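Local atomic coordinates of protein with a SET domain within carboxy region (Cryptosporidium parvum, PDB entry 4LDG), a protein that probably acts as a histone H4 lysine methyltransferase of the SET8 type, the fragment here carrying its carboxy-terminal SET domain. Residues Y167-T173 and K202-A208; N227-T232 and E255-D260; K124-Y128 and K160-V164. One frame throughout, in Å; residues are numbered along the deposited sequence.

Contact 1: Y167-T173 and K202-A208; sequences YKGNLIT and KNYCIDA
Ile206 supplies the central bump of this contact, and the hollow that takes it is built around Gly169. With no side chain on Gly169, the CG2 methyl of Ile206 comes down to 3.6 Å from Gly169 CA. The same methyl also meets the edge of the Tyr167 ring, lying in the ring plane 3.8 Å from Tyr167 CD2, the two side chains running antiparallel. Next door the pattern is reversed: Leu171 offers the knob. Its CG stands opposite the backbone N (chi1 177°), which carries the CD1 methyl into the gap between two side chains of the facing strand, 3.8 Å from Tyr204 CD1 and equally 3.8 Å from Ile206 CG1. The row ends where Thr173 CG2 reaches the edge of the Tyr204 ring, 3.9 Å from CE1.

The other face carries Asn170, Ile172, Cys205 and Asp207. Here Ile172 runs alongside Asp207 in the same direction, Ile172 CD1 resting 3.9 Å from Asp207 CB, while Leu181 of helix 175-187 packs on both residues. Asp207 OD2 accepts from a water at 2.8 Å that in turn accepts a hydrogen bond from Asn170 ND2; Asp207 OD2 is also hydrogen-bonded to the hydroxyl of Tyr185.

Four backbone hydrogen bonds set this register, two at the Asn170-Asp207 pair and two at Ile172-Cys205; the shortest runs from Ile172 N to Cys205 O, 2.7 Å. Leu171 and Ile206 form the non-hydrogen-bonded pair between them. Alternating side chains across antiparallel strands illustrate how one ladder serves two interfaces, and here they join edge strand 170-172 to the 194-199/202-207 hairpin in one of the small sheets from which a SET domain is assembled.

Contact 2: N227-T232 and E255-D260; sequences NPNIIT and EELLFD
Asn229 grips the backbone of the 255-260 segment with both ends of its amide. Its CG sits between the backbone N and the carbonyl carbon (chi1 57°), which turns the amide toward the main chain of 256-258. There OD1 accepts from Leu258 N at 2.8 Å in a practically straight bond (179° at the hydrogen), although the donor lies above the amide's carbonyl plane. ND2 donates a hydrogen bond to Glu256 O at 2.9 Å, in the plane of that carbonyl. Returning the grip, Leu258 O accepts from two successive amides, Asn229 N at 2.8 Å and Ile230 N at 3.2 Å.

Deeper still, the Phe259 ring turns its edge to Ile230 O, 3.5 Å from CD1, and Thr232 CG2 approaches CZ to 3.6 Å; Phe245 of strand 240-247 meets the same ring edge-to-face.

The other flank is slacker. Pro228 and Asp260 run alongside one another with CG and CB 4.2 Å apart, Asn227 is exposed to solvent, and a water bridges Ile230 O to Asp260 N where no direct bond forms.

The segments hold the Pro-Asn end of the first family motif, whose Asn-His-Ser part begins at Asn222, and most of the second, which Tyr261 completes; their crossing, with Asn222 bound to Glu256 and Phe259, is consistent with the pseudoknot that brings them together near the active site of SET domains.

Contact 3: K124-Y128 and K160-V164; sequences KKIIY and KDDFV
Tyr128 reaches from its helix to Asp161 and Phe163, and can be followed atom by atom. From CB, the first torsion places CG opposite the carbonyl carbon and beside the backbone N (chi1 -68°), sending the ring out from the helix toward the 160-164 segment. At the near end of the ring, CD1 packs against the edge of Phe163, 4.1 Å from its CD1, the two side chains crossing at a slant. Farther out, CE1 and CZ each lie 3.4 Å from Asp161 O, with Phe163 N farther off at the ring edge. At the tip, the hydroxyl donates to Asp161 O: OH to O is 2.6 Å, and the bond runs in the carbonyl plane onto a lone pair. A water lying in the ring plane donates to the same OH at 2.9 Å and also to Asp161 OD1, so the tip is held by two partners. Lys124 O of the same helix lies over one ring face, 3.0 Å above its plane and offset toward the rim.

Beside the tyrosine, the extended chain of Lys124 brings NZ to Asp161 OD2 at 3.4 Å, a weak hydrogen bond within a salt bridge. Lys160 NZ pairs with the same OD2 at 3.6 Å, making a small network in which one carboxylate probably offsets two positive charges. The backbone angles of Lys160 and Asp161 match the central pair of a type II turn, which presents the Asp161 carbonyl to the hydroxyl.

Behind them, Phe244 meets both aromatic rings, while Cys131 and Ile132 touch Phe163. The whole exemplifies a helix packed by side chains against the turn before, and the first residue of, an outer strand: an aromatic cluster and a tyrosine-to-carbonyl bond join helix 121-134 to the SET domain's strand 163-166.

Along the chain the three contacts come in series: contact 3 closes before contact 1 opens, and contact 1 closes before contact 2. Contacts 3 and 1 follow directly in sequence, strand 163-166 passing into strand 170-172, yet their centres lie 21 Å apart and the two strands belong to different antiparallel sheets. Contacts 2 and 3 reach the same sheet, 163-166/240-247/230-237, at its two outermost strands; their centres are 16 Å apart, and Leu257 CD1 packs on Val164 CG1. Contact 1 remains separate from contact 2, about 6 Å between nearest atoms. The SET domain is thus built from several small sheets, with helix 121-134 packing against the start of one of them.

Contact 1: Y167-T173 and K202-A208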
loop_
_atom_site.group_PDB
_atom_site.type_symbol
_atom_site.label_atom_id
_atom_site.label_comp_id
_atom_site.label_asym_id
_atom_site.label_seq_id
_atom_site.Cartn_x
_atom_site.Cartn_y
_atom_site.Cartn_z
ATOM N N TYR A 167 -4.126 2.034 -0.142
ATOM C CA TYR A 167 -4.792 2.674 -1.262
ATOM C C TYR A 167 -5.309 4.023 -0.770
ATOM O O TYR A 167 -6.387 4.117 -0.201
ATOM C CB TYR A 167 -5.927 1.811 -1.795
ATOM C CG TYR A 167 -6.390 2.214 -3.179
ATOM C CD1 TYR A 167 -5.839 1.614 -4.301
ATOM C CD2 TYR A 167 -7.350 3.196 -3.372
ATOM C CE1 TYR A 167 -6.234 1.967 -5.577
ATOM C CE2 TYR A 167 -7.754 3.561 -4.654
ATOM C CZ TYR A 167 -7.185 2.934 -5.751
ATOM O OH TYR A 167 -7.559 3.233 -7.025
ATOM N N LYS A 168 -4.508 5.056 -0.956
ATOM C CA LYS A 168 -4.837 6.406 -0.504
ATOM C C LYS A 168 -5.615 7.234 -1.503
ATOM O O LYS A 168 -5.426 7.107 -2.704
ATOM C CB LYS A 168 -3.549 7.148 -0.192
ATOM C CG LYS A 168 -2.842 6.609 1.035
ATOM C CD LYS A 168 -1.461 7.194 1.189
ATOM C CE LYS A 168 -1.023 7.011 2.616
ATOM N NZ LYS A 168 0.459 7.087 2.729
ATOM N N GLY A 169 -6.444 8.139 -1.002
ATOM C CA GLY A 169 -7.213 9.027 -1.883
ATOM C C GLY A 169 -8.139 9.809 -1.003
ATOM O O GLY A 169 -7.962 9.763 0.191
ATOM N N ASN A 170 -9.122 10.506 -1.582
ATOM C CA ASN A 170 -10.208 11.115 -0.814
ATOM C C ASN A 170 -11.325 10.109 -0.615
ATOM O O ASN A 170 -11.870 9.557 -1.581
ATOM C CB ASN A 170 -10.793 12.344 -1.530
ATOM C CG ASN A 170 -9.749 13.396 -1.838
ATOM O OD1 ASN A 170 -8.873 13.680 -1.017
ATOM N ND2 ASN A 170 -9.837 13.991 -3.031
ATOM N N LEU A 171 -11.698 9.909 0.635
ATOM C CA LEU A 171 -12.699 8.940 0.989
ATOM C C LEU A 171 -14.036 9.594 0.796
ATOM O O LEU A 171 -14.252 10.693 1.281
ATOM C CB LEU A 171 -12.535 8.503 2.441
ATOM C CG LEU A 171 -13.609 7.520 2.921
ATOM C CD1 LEU A 171 -13.443 6.158 2.256
ATOM C CD2 LEU A 171 -13.605 7.390 4.442
ATOM N N ILE A 172 -14.946 8.930 0.094
ATOM C CA ILE A 172 -16.247 9.512 -0.151
ATOM C C ILE A 172 -17.276 8.610 0.459
ATOM O O ILE A 172 -17.295 7.416 0.187
ATOM C CB ILE A 172 -16.503 9.727 -1.649
ATOM C CG1 ILE A 172 -15.623 10.884 -2.145
ATOM C CG2 ILE A 172 -17.979 10.017 -1.917
ATOM C CD1 ILE A 172 -15.333 10.809 -3.624
ATOM N N THR A 173 -18.131 9.195 1.283
ATOM C CA THR A 173 -19.091 8.433 2.065
ATOM C C THR A 173 -20.505 8.538 1.486
ATOM O O THR A 173 -21.324 7.667 1.745
ATOM C CB THR A 173 -19.033 8.849 3.564
ATOM O OG1 THR A 173 -19.193 10.261 3.700
ATOM C CG2 THR A 173 -17.668 8.495 4.165
ATOM N N LYS A 202 -21.224 -0.686 5.131
ATOM C CA LYS A 202 -21.411 0.611 4.466
ATOM C C LYS A 202 -20.650 0.667 3.126
ATOM O O LYS A 202 -19.618 0.029 2.970
ATOM C CB LYS A 202 -20.948 1.726 5.407
ATOM C CG LYS A 202 -21.190 3.145 4.922
ATOM C CD LYS A 202 -20.869 4.166 6.014
ATOM C CE LYS A 202 -21.404 5.562 5.686
ATOM N NZ LYS A 202 -21.049 6.057 4.316
ATOM N N ASN A 203 -21.184 1.413 2.163
ATOM C CA ASN A 203 -20.552 1.575 0.867
ATOM C C ASN A 203 -19.678 2.799 0.852
ATOM O O ASN A 203 -20.087 3.866 1.297
ATOM C CB ASN A 203 -21.595 1.711 -0.237
ATOM C CG ASN A 203 -22.422 0.453 -0.413
ATOM O OD1 ASN A 203 -21.906 -0.671 -0.358
ATOM N ND2 ASN A 203 -23.712 0.633 -0.607
ATOM N N TYR A 204 -18.459 2.641 0.348
ATOM C CA TYR A 204 -17.519 3.744 0.282
ATOM C C TYR A 204 -16.920 3.828 -1.115
ATOM O O TYR A 204 -17.046 2.906 -1.934
ATOM C CB TYR A 204 -16.385 3.560 1.294
ATOM C CG TYR A 204 -16.764 3.566 2.786
ATOM C CD1 TYR A 204 -16.730 4.732 3.529
ATOM C CD2 TYR A 204 -17.084 2.394 3.447
ATOM C CE1 TYR A 204 -17.036 4.744 4.892
ATOM C CE2 TYR A 204 -17.388 2.386 4.802
ATOM C CZ TYR A 204 -17.364 3.562 5.527
ATOM O OH TYR A 204 -17.669 3.544 6.881
ATOM N N CYS A 205 -16.285 4.954 -1.386
ATOM C CA CYS A 205 -15.474 5.080 -2.558
ATOM C C CYS A 205 -14.212 5.854 -2.197
ATOM O O CYS A 205 -14.292 6.874 -1.528
ATOM C CB CYS A 205 -16.235 5.798 -3.666
ATOM S SG CYS A 205 -15.259 5.906 -5.188
ATOM N N ILE A 206 -13.051 5.360 -2.627
ATOM C CA ILE A 206 -11.838 6.134 -2.516
ATOM C C ILE A 206 -11.484 6.673 -3.880
ATOM O O ILE A 206 -11.208 5.902 -4.813
ATOM C CB ILE A 206 -10.675 5.337 -1.930
ATOM C CG1 ILE A 206 -10.926 5.073 -0.438
ATOM C CG2 ILE A 206 -9.383 6.133 -2.040
ATOM C CD1 ILE A 206 -10.182 3.873 0.116
ATOM N N ASP A 207 -11.510 8.003 -3.990
ATOM C CA ASP A 207 -11.139 8.695 -5.212
ATOM C C ASP A 207 -9.678 9.123 -5.149
ATOM O O ASP A 207 -9.363 10.093 -4.491
ATOM C CB ASP A 207 -12.020 9.936 -5.446
ATOM C CG ASP A 207 -11.716 10.607 -6.767
ATOM O OD1 ASP A 207 -10.913 10.023 -7.517
ATOM O OD2 ASP A 207 -12.245 11.718 -7.057
ATOM N N ALA A 208 -8.808 8.418 -5.878
ATOM C CA ALA A 208 -7.383 8.781 -5.989
ATOM C C ALA A 208 -7.023 9.449 -7.342
ATOM O O ALA A 208 -5.859 9.450 -7.757
ATOM C CB ALA A 208 -6.528 7.534 -5.764
HETATM O O HOH W 1 -12.410 13.365 -4.820
#

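Contact 2: N227-T232 and E255-D260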
loop_
_atom_site.group_PDB
_atom_site.type_symbol
_atom_site.label_atom_id
_atom_site.label_comp_id
_atom_site.label_asym_id
_atom_site.label_seq_id
_atom_site.Cartn_x
_atom_site.Cartn_y
_atom_site.Cartn_z
ATOM N N ASN A 227 -3.323 -13.345 -12.983
ATOM C CA ASN A 227 -2.053 -13.411 -12.250
ATOM C C ASN A 227 -1.851 -12.358 -11.171
ATOM O O ASN A 227 -0.738 -11.838 -11.013
ATOM C CB ASN A 227 -0.915 -13.325 -13.259
ATOM C CG ASN A 227 -0.936 -14.464 -14.226
ATOM O OD1 ASN A 227 -0.855 -15.626 -13.813
ATOM N ND2 ASN A 227 -1.064 -14.156 -15.523
ATOM N N PRO A 228 -2.900 -12.054 -10.393
ATOM C CA PRO A 228 -2.681 -11.029 -9.371
ATOM C C PRO A 228 -1.744 -11.540 -8.315
ATOM O O PRO A 228 -1.689 -12.765 -8.068
ATOM C CB PRO A 228 -4.066 -10.801 -8.789
ATOM C CG PRO A 228 -4.767 -12.094 -8.988
ATOM C CD PRO A 228 -4.197 -12.732 -10.221
ATOM N N ASN A 229 -0.998 -10.626 -7.705
ATOM C CA ASN A 229 -0.143 -11.044 -6.599
ATOM C C ASN A 229 -0.372 -10.301 -5.301
ATOM O O ASN A 229 0.341 -10.556 -4.344
ATOM C CB ASN A 229 1.316 -11.011 -6.999
ATOM C CG ASN A 229 1.764 -9.662 -7.483
ATOM O OD1 ASN A 229 1.118 -8.644 -7.266
ATOM N ND2 ASN A 229 2.916 -9.652 -8.133
ATOM N N ILE A 230 -1.373 -9.404 -5.285
ATOM C CA ILE A 230 -1.819 -8.746 -4.076
ATOM C C ILE A 230 -3.338 -8.770 -3.991
ATOM O O ILE A 230 -4.006 -9.002 -4.983
ATOM C CB ILE A 230 -1.334 -7.317 -3.988
ATOM C CG1 ILE A 230 -1.923 -6.464 -5.110
ATOM C CG2 ILE A 230 0.181 -7.270 -4.061
ATOM C CD1 ILE A 230 -1.424 -5.033 -5.055
ATOM N N ILE A 231 -3.842 -8.590 -2.775
ATOM C CA ILE A 231 -5.260 -8.496 -2.475
ATOM C C ILE A 231 -5.494 -7.341 -1.499
ATOM O O ILE A 231 -4.565 -6.851 -0.882
ATOM C CB ILE A 231 -5.800 -9.770 -1.812
ATOM C CG1 ILE A 231 -5.026 -10.112 -0.542
ATOM C CG2 ILE A 231 -5.732 -10.937 -2.777
ATOM C CD1 ILE A 231 -5.664 -11.258 0.248
ATOM N N THR A 232 -6.741 -6.944 -1.324
ATOM C CA THR A 232 -7.057 -5.842 -0.420
ATOM C C THR A 232 -7.620 -6.310 0.916
ATOM O O THR A 232 -8.131 -7.419 1.060
ATOM C CB THR A 232 -8.041 -4.862 -1.067
ATOM O OG1 THR A 232 -9.112 -5.599 -1.646
ATOM C CG2 THR A 232 -7.348 -4.049 -2.140
ATOM N N GLU A 255 9.650 -7.703 -9.768
ATOM C CA GLU A 255 8.379 -8.220 -10.243
ATOM C C GLU A 255 7.266 -7.170 -10.109
ATOM O O GLU A 255 7.197 -6.406 -9.142
ATOM C CB GLU A 255 8.074 -9.491 -9.459
ATOM C CG GLU A 255 6.681 -10.066 -9.550
ATOM C CD GLU A 255 6.633 -11.464 -8.932
ATOM O OE1 GLU A 255 7.509 -11.819 -8.092
ATOM O OE2 GLU A 255 5.716 -12.223 -9.294
ATOM N N GLU A 256 6.394 -7.135 -11.102
ATOM C CA GLU A 256 5.326 -6.148 -11.157
ATOM C C GLU A 256 4.295 -6.487 -10.107
ATOM O O GLU A 256 4.027 -7.649 -9.899
ATOM C CB GLU A 256 4.671 -6.116 -12.542
ATOM C CG GLU A 256 3.578 -5.042 -12.663
ATOM C CD GLU A 256 2.953 -4.882 -14.054
ATOM O OE1 GLU A 256 3.298 -5.649 -14.973
ATOM O OE2 GLU A 256 2.106 -3.974 -14.228
ATOM N N LEU A 257 3.709 -5.474 -9.460
ATOM C CA LEU A 257 2.572 -5.710 -8.589
ATOM C C LEU A 257 1.322 -5.723 -9.451
ATOM O O LEU A 257 1.114 -4.844 -10.295
ATOM C CB LEU A 257 2.440 -4.630 -7.533
ATOM C CG LEU A 257 3.658 -4.344 -6.659
ATOM C CD1 LEU A 257 3.280 -3.411 -5.523
ATOM C CD2 LEU A 257 4.245 -5.627 -6.124
ATOM N N LEU A 258 0.489 -6.725 -9.223
ATOM C CA LEU A 258 -0.759 -6.883 -9.963
ATOM C C LEU A 258 -1.914 -7.207 -9.021
ATOM O O LEU A 258 -1.754 -7.933 -8.062
ATOM C CB LEU A 258 -0.616 -7.964 -11.041
ATOM C CG LEU A 258 0.382 -7.649 -12.170
ATOM C CD1 LEU A 258 0.694 -8.860 -13.051
ATOM C CD2 LEU A 258 -0.150 -6.495 -13.013
ATOM N N PHE A 259 -3.075 -6.654 -9.346
ATOM C CA PHE A 259 -4.248 -6.734 -8.545
ATOM C C PHE A 259 -5.451 -7.026 -9.441
ATOM O O PHE A 259 -5.590 -6.443 -10.516
ATOM C CB PHE A 259 -4.447 -5.388 -7.831
ATOM C CG PHE A 259 -5.673 -5.337 -6.998
ATOM C CD1 PHE A 259 -5.833 -6.206 -5.933
ATOM C CD2 PHE A 259 -6.682 -4.442 -7.282
ATOM C CE1 PHE A 259 -7.007 -6.181 -5.171
ATOM C CE2 PHE A 259 -7.832 -4.399 -6.517
ATOM C CZ PHE A 259 -7.993 -5.258 -5.450
ATOM N N ASP A 260 -6.330 -7.911 -8.983
ATOM C CA ASP A 260 -7.581 -8.175 -9.667
ATOM C C ASP A 260 -8.603 -7.174 -9.181
ATOM O O ASP A 260 -9.149 -7.329 -8.100
ATOM C CB ASP A 260 -8.065 -9.587 -9.366
ATOM C CG ASP A 260 -9.393 -9.905 -10.043
ATOM O OD1 ASP A 260 -9.945 -9.018 -10.707
ATOM O OD2 ASP A 260 -9.884 -11.044 -9.915
HETATM O O HOH W 2 -6.307 -9.517 -6.302
#

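Contact 3: K124-Y128 and K160-V164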
loop_
_atom_site.group_PDB
_atom_site.type_symbol
_atom_site.label_atom_id
_atom_site.label_comp_id
_atom_site.label_asym_id
_atom_site.label_seq_id
_atom_site.Cartn_x
_atom_site.Cartn_y
_atom_site.Cartn_z
ATOM N N LYS A 124 -1.557 -10.165 13.006
ATOM C CA LYS A 124 -1.450 -9.478 11.717
ATOM C C LYS A 124 -2.161 -8.132 11.719
ATOM O O LYS A 124 -1.639 -7.144 11.169
ATOM C CB LYS A 124 -2.031 -10.320 10.594
ATOM C CG LYS A 124 -1.233 -11.556 10.237
ATOM C CD LYS A 124 -2.090 -12.446 9.348
ATOM C CE LYS A 124 -1.220 -13.440 8.605
ATOM N NZ LYS A 124 -2.065 -14.551 8.121
ATOM N N LYS A 125 -3.359 -8.104 12.311
ATOM C CA LYS A 125 -4.095 -6.862 12.459
ATOM C C LYS A 125 -3.275 -5.816 13.229
ATOM O O LYS A 125 -3.230 -4.652 12.849
ATOM C CB LYS A 125 -5.420 -7.101 13.184
ATOM C CG LYS A 125 -6.270 -5.837 13.352
ATOM C CD LYS A 125 -7.501 -6.036 14.229
ATOM C CE LYS A 125 -8.401 -4.805 14.139
ATOM N NZ LYS A 125 -9.553 -4.791 15.104
ATOM N N ILE A 126 -2.623 -6.226 14.303
ATOM C CA ILE A 126 -1.800 -5.302 15.064
ATOM C C ILE A 126 -0.717 -4.708 14.172
ATOM O O ILE A 126 -0.530 -3.496 14.132
ATOM C CB ILE A 126 -1.237 -5.984 16.334
ATOM C CG1 ILE A 126 -2.385 -6.121 17.354
ATOM C CG2 ILE A 126 -0.053 -5.218 16.914
ATOM C CD1 ILE A 126 -2.208 -7.226 18.365
ATOM N N ILE A 127 -0.036 -5.549 13.425
ATOM C CA ILE A 127 1.013 -5.085 12.514
ATOM C C ILE A 127 0.484 -4.179 11.387
ATOM O O ILE A 127 1.074 -3.137 11.093
ATOM C CB ILE A 127 1.784 -6.287 11.911
ATOM C CG1 ILE A 127 2.442 -7.108 13.035
ATOM C CG2 ILE A 127 2.839 -5.827 10.899
ATOM C CD1 ILE A 127 3.487 -6.338 13.830
ATOM N N TYR A 128 -0.624 -4.550 10.770
ATOM C CA TYR A 128 -1.209 -3.740 9.710
ATOM C C TYR A 128 -1.608 -2.350 10.190
ATOM O O TYR A 128 -1.266 -1.332 9.584
ATOM C CB TYR A 128 -2.436 -4.480 9.134
ATOM C CG TYR A 128 -2.095 -5.763 8.379
ATOM C CD1 TYR A 128 -0.882 -5.927 7.738
ATOM C CD2 TYR A 128 -3.006 -6.793 8.295
ATOM C CE1 TYR A 128 -0.598 -7.064 7.041
ATOM C CE2 TYR A 128 -2.718 -7.959 7.612
ATOM C CZ TYR A 128 -1.516 -8.079 6.962
ATOM O OH TYR A 128 -1.215 -9.258 6.270
ATOM N N LYS A 160 5.099 -12.979 1.605
ATOM C CA LYS A 160 3.698 -13.291 1.744
ATOM C C LYS A 160 3.100 -12.658 2.999
ATOM O O LYS A 160 3.674 -12.784 4.095
ATOM C CB LYS A 160 3.539 -14.808 1.842
ATOM C CG LYS A 160 2.108 -15.316 1.961
ATOM C CD LYS A 160 2.116 -16.842 2.118
ATOM C CE LYS A 160 0.751 -17.450 1.841
ATOM N NZ LYS A 160 -0.294 -16.808 2.688
ATOM N N ASP A 161 1.953 -11.995 2.825
ATOM C CA ASP A 161 1.217 -11.326 3.893
ATOM C C ASP A 161 1.778 -9.986 4.381
ATOM O O ASP A 161 1.137 -9.337 5.224
ATOM C CB ASP A 161 0.957 -12.261 5.096
ATOM C CG ASP A 161 -0.123 -13.279 4.814
ATOM O OD1 ASP A 161 -1.054 -12.964 4.045
ATOM O OD2 ASP A 161 -0.048 -14.408 5.351
ATOM N N ASP A 162 2.935 -9.564 3.866
ATOM C CA ASP A 162 3.428 -8.228 4.173
ATOM C C ASP A 162 2.367 -7.213 3.796
ATOM O O ASP A 162 1.550 -7.448 2.872
ATOM C CB ASP A 162 4.710 -7.872 3.422
ATOM C CG ASP A 162 5.964 -8.484 4.039
ATOM O OD1 ASP A 162 5.890 -9.199 5.088
ATOM O OD2 ASP A 162 7.055 -8.233 3.461
ATOM N N PHE A 163 2.349 -6.130 4.571
ATOM C CA PHE A 163 1.693 -4.873 4.202
ATOM C C PHE A 163 2.403 -4.361 2.965
ATOM O O PHE A 163 3.624 -4.196 2.990
ATOM C CB PHE A 163 1.796 -3.851 5.338
ATOM C CG PHE A 163 0.986 -2.598 5.115
ATOM C CD1 PHE A 163 -0.334 -2.531 5.528
ATOM C CD2 PHE A 163 1.555 -1.478 4.508
ATOM C CE1 PHE A 163 -1.094 -1.383 5.311
ATOM C CE2 PHE A 163 0.812 -0.320 4.282
ATOM C CZ PHE A 163 -0.522 -0.279 4.667
ATOM N N VAL A 164 1.666 -4.085 1.880
ATOM C CA VAL A 164 2.327 -3.535 0.679
ATOM C C VAL A 164 2.212 -2.007 0.628
ATOM O O VAL A 164 3.212 -1.279 0.755
ATOM C CB VAL A 164 1.818 -4.255 -0.580
ATOM C CG1 VAL A 164 2.438 -3.693 -1.850
ATOM C CG2 VAL A 164 2.135 -5.744 -0.475
HETATM O O HOH W 3 -1.124 -16.331 6.746
HETATM O O HOH W 4 -3.183 -11.223 5.517
#